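Local structure of chitin deacetylase 1 (Bombyx mori, 5ZNT) at residues T43-I48 against G144-Y149. The protein removes acetyl groups from the N-acetylglucosamine residues of chitin, a zinc-dependent hydrolysis that yields chitosan and acetate. Residues are numbered along the deposited sequence; the frame is centred on the assembly and turned at random.
Sequences TFDDAI and GVRAPY. With ZN (zinc ion), chain C.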
# COMPACT_ATOMS: atom_id res chain seq x y z
N THR A 43 -5.46 -2.16 0.07
CA THR A 43 -4.64 -1.50 1.07
C THR A 43 -5.53 -0.72 2.03
O THR A 43 -6.67 -0.38 1.71
CB THR A 43 -3.60 -0.54 0.46
OG1 THR A 43 -4.24 0.66 -0.03
CG2 THR A 43 -2.84 -1.20 -0.71
N PHE A 44 -4.98 -0.44 3.22
CA PHE A 44 -5.61 0.38 4.25
C PHE A 44 -4.61 1.37 4.80
O PHE A 44 -3.48 0.99 5.16
CB PHE A 44 -6.16 -0.50 5.38
CG PHE A 44 -7.19 -1.47 4.93
CD1 PHE A 44 -8.49 -1.05 4.70
CD2 PHE A 44 -6.85 -2.80 4.70
CE1 PHE A 44 -9.45 -1.96 4.25
CE2 PHE A 44 -7.81 -3.71 4.26
CZ PHE A 44 -9.10 -3.28 4.05
N ASP A 45 -5.02 2.62 4.89
CA ASP A 45 -4.12 3.60 5.45
C ASP A 45 -4.47 3.83 6.90
O ASP A 45 -5.54 3.42 7.40
CB ASP A 45 -4.09 4.86 4.59
CG ASP A 45 -3.45 4.64 3.24
OD1 ASP A 45 -3.09 3.48 2.94
OD2 ASP A 45 -3.32 5.63 2.49
N ASP A 46 -3.53 4.50 7.52
CA ASP A 46 -3.62 5.14 8.81
C ASP A 46 -3.81 4.11 9.91
O ASP A 46 -3.71 2.99 9.65
CB ASP A 46 -4.83 6.11 8.99
CG ASP A 46 -4.99 7.19 7.90
OD1 ASP A 46 -4.07 7.38 7.14
OD2 ASP A 46 -6.09 7.81 7.90
N ALA A 47 -4.02 4.54 11.12
CA ALA A 47 -3.85 3.74 12.32
C ALA A 47 -4.53 2.38 12.34
O ALA A 47 -5.52 2.21 11.76
CB ALA A 47 -4.18 4.54 13.56
N ILE A 48 -3.95 1.44 13.04
CA ILE A 48 -4.57 0.18 13.26
C ILE A 48 -4.87 0.18 14.76
O ILE A 48 -3.98 0.23 15.53
CB ILE A 48 -3.70 -1.02 12.90
CG1 ILE A 48 -3.41 -1.04 11.42
CG2 ILE A 48 -4.36 -2.27 13.38
CD1 ILE A 48 -2.64 -2.21 10.99
N GLY A 144 7.75 -0.65 2.40
CA GLY A 144 6.99 0.28 1.57
C GLY A 144 6.66 1.59 2.25
O GLY A 144 6.63 1.68 3.48
N VAL A 145 6.41 2.62 1.44
CA VAL A 145 6.10 3.96 1.91
C VAL A 145 4.89 4.47 1.16
O VAL A 145 4.81 4.31 -0.06
CB VAL A 145 7.29 4.93 1.68
CG1 VAL A 145 6.86 6.38 1.98
CG2 VAL A 145 8.48 4.55 2.56
N ARG A 146 3.97 5.13 1.88
CA ARG A 146 2.95 5.96 1.26
C ARG A 146 2.85 7.25 2.05
O ARG A 146 2.65 7.22 3.27
CB ARG A 146 1.59 5.26 1.22
CG ARG A 146 0.45 6.15 0.67
CD ARG A 146 -0.82 5.30 0.43
NE ARG A 146 -0.71 4.42 -0.74
CZ ARG A 146 -1.57 3.44 -1.03
NH1 ARG A 146 -2.60 3.18 -0.23
NH2 ARG A 146 -1.39 2.71 -2.13
N ALA A 147 2.97 8.39 1.35
CA ALA A 147 2.96 9.69 2.02
C ALA A 147 1.54 10.12 2.39
O ALA A 147 0.60 9.87 1.63
CB ALA A 147 3.59 10.77 1.13
N PRO A 148 1.37 10.74 3.56
CA PRO A 148 0.08 11.36 3.90
C PRO A 148 -0.42 12.28 2.80
O PRO A 148 0.36 12.98 2.14
CB PRO A 148 0.40 12.14 5.19
CG PRO A 148 1.50 11.33 5.83
CD PRO A 148 2.35 10.85 4.65
N TYR A 149 -1.73 12.25 2.60
CA TYR A 149 -2.47 13.01 1.59
C TYR A 149 -1.91 12.80 0.17
O TYR A 149 -2.15 13.62 -0.72
CB TYR A 149 -2.53 14.51 2.00
CG TYR A 149 -2.93 14.62 3.46
CD1 TYR A 149 -4.26 14.51 3.86
CD2 TYR A 149 -1.95 14.73 4.46
CE1 TYR A 149 -4.61 14.56 5.22
CE2 TYR A 149 -2.30 14.75 5.82
CZ TYR A 149 -3.62 14.67 6.18
OH TYR A 149 -3.96 14.71 7.51
ZN ZN C . -3.45 8.82 5.70
O HOH W 1 -4.25 7.98 3.71
O HOH W 2 -5.43 9.65 5.91
O HOH W 3 -3.20 10.13 3.82
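The guanidinium of Arg146 meets Asp45 and Thr43 at its edge, near its plane, while Tyr268 makes a cation-pi contact with it. Arg146 NH1 forms a salt bridge with Asp45 OD1 (3.2 Å). Its hydrogen bond, bent to 140° at the hydrogen, meets OD1 on the syn side of the carboxylate, whose plane is turned 53° from the guanidinium. Thr43 OG1 lies 3.0 Å from Arg146 NH1. The first two torsions of Arg146 run the chain out straight toward strand 38-45, setting its CD 3.3 Å from Asp45 OD2; the bend at chi3 (-73°) then turns the guanidinium toward Asp45 and Thr43. NE donates to the carbonyl oxygen of Ser170 and NH2 is also hydrogen-bonded, which restricts the group's rotation and probably helps to position Asp45. The other carboxylate oxygen, Asp45 OD2, accepts from a water at 2.8 Å that is itself a zinc ligand, making Asp45 second-shell to the metal. Asp46 OD1 binds the zinc directly at 2.1 Å, completing with His101 and His105 the Asp-His-His zinc site of the CE4 deacetylase domain; another zinc-bound water accepts from Tyr149 N. Arg146 O also hydrogen-bonds His101 ND1, which probably holds that ring in its zinc-binding orientation. The contact thus ties the end of strand 38-45, flanked by strands 75-78 and 265-270 in the parallel sheet, to the loop leaving strand 144-145, whose Ala147 and Pro148 pack against helix 117-134.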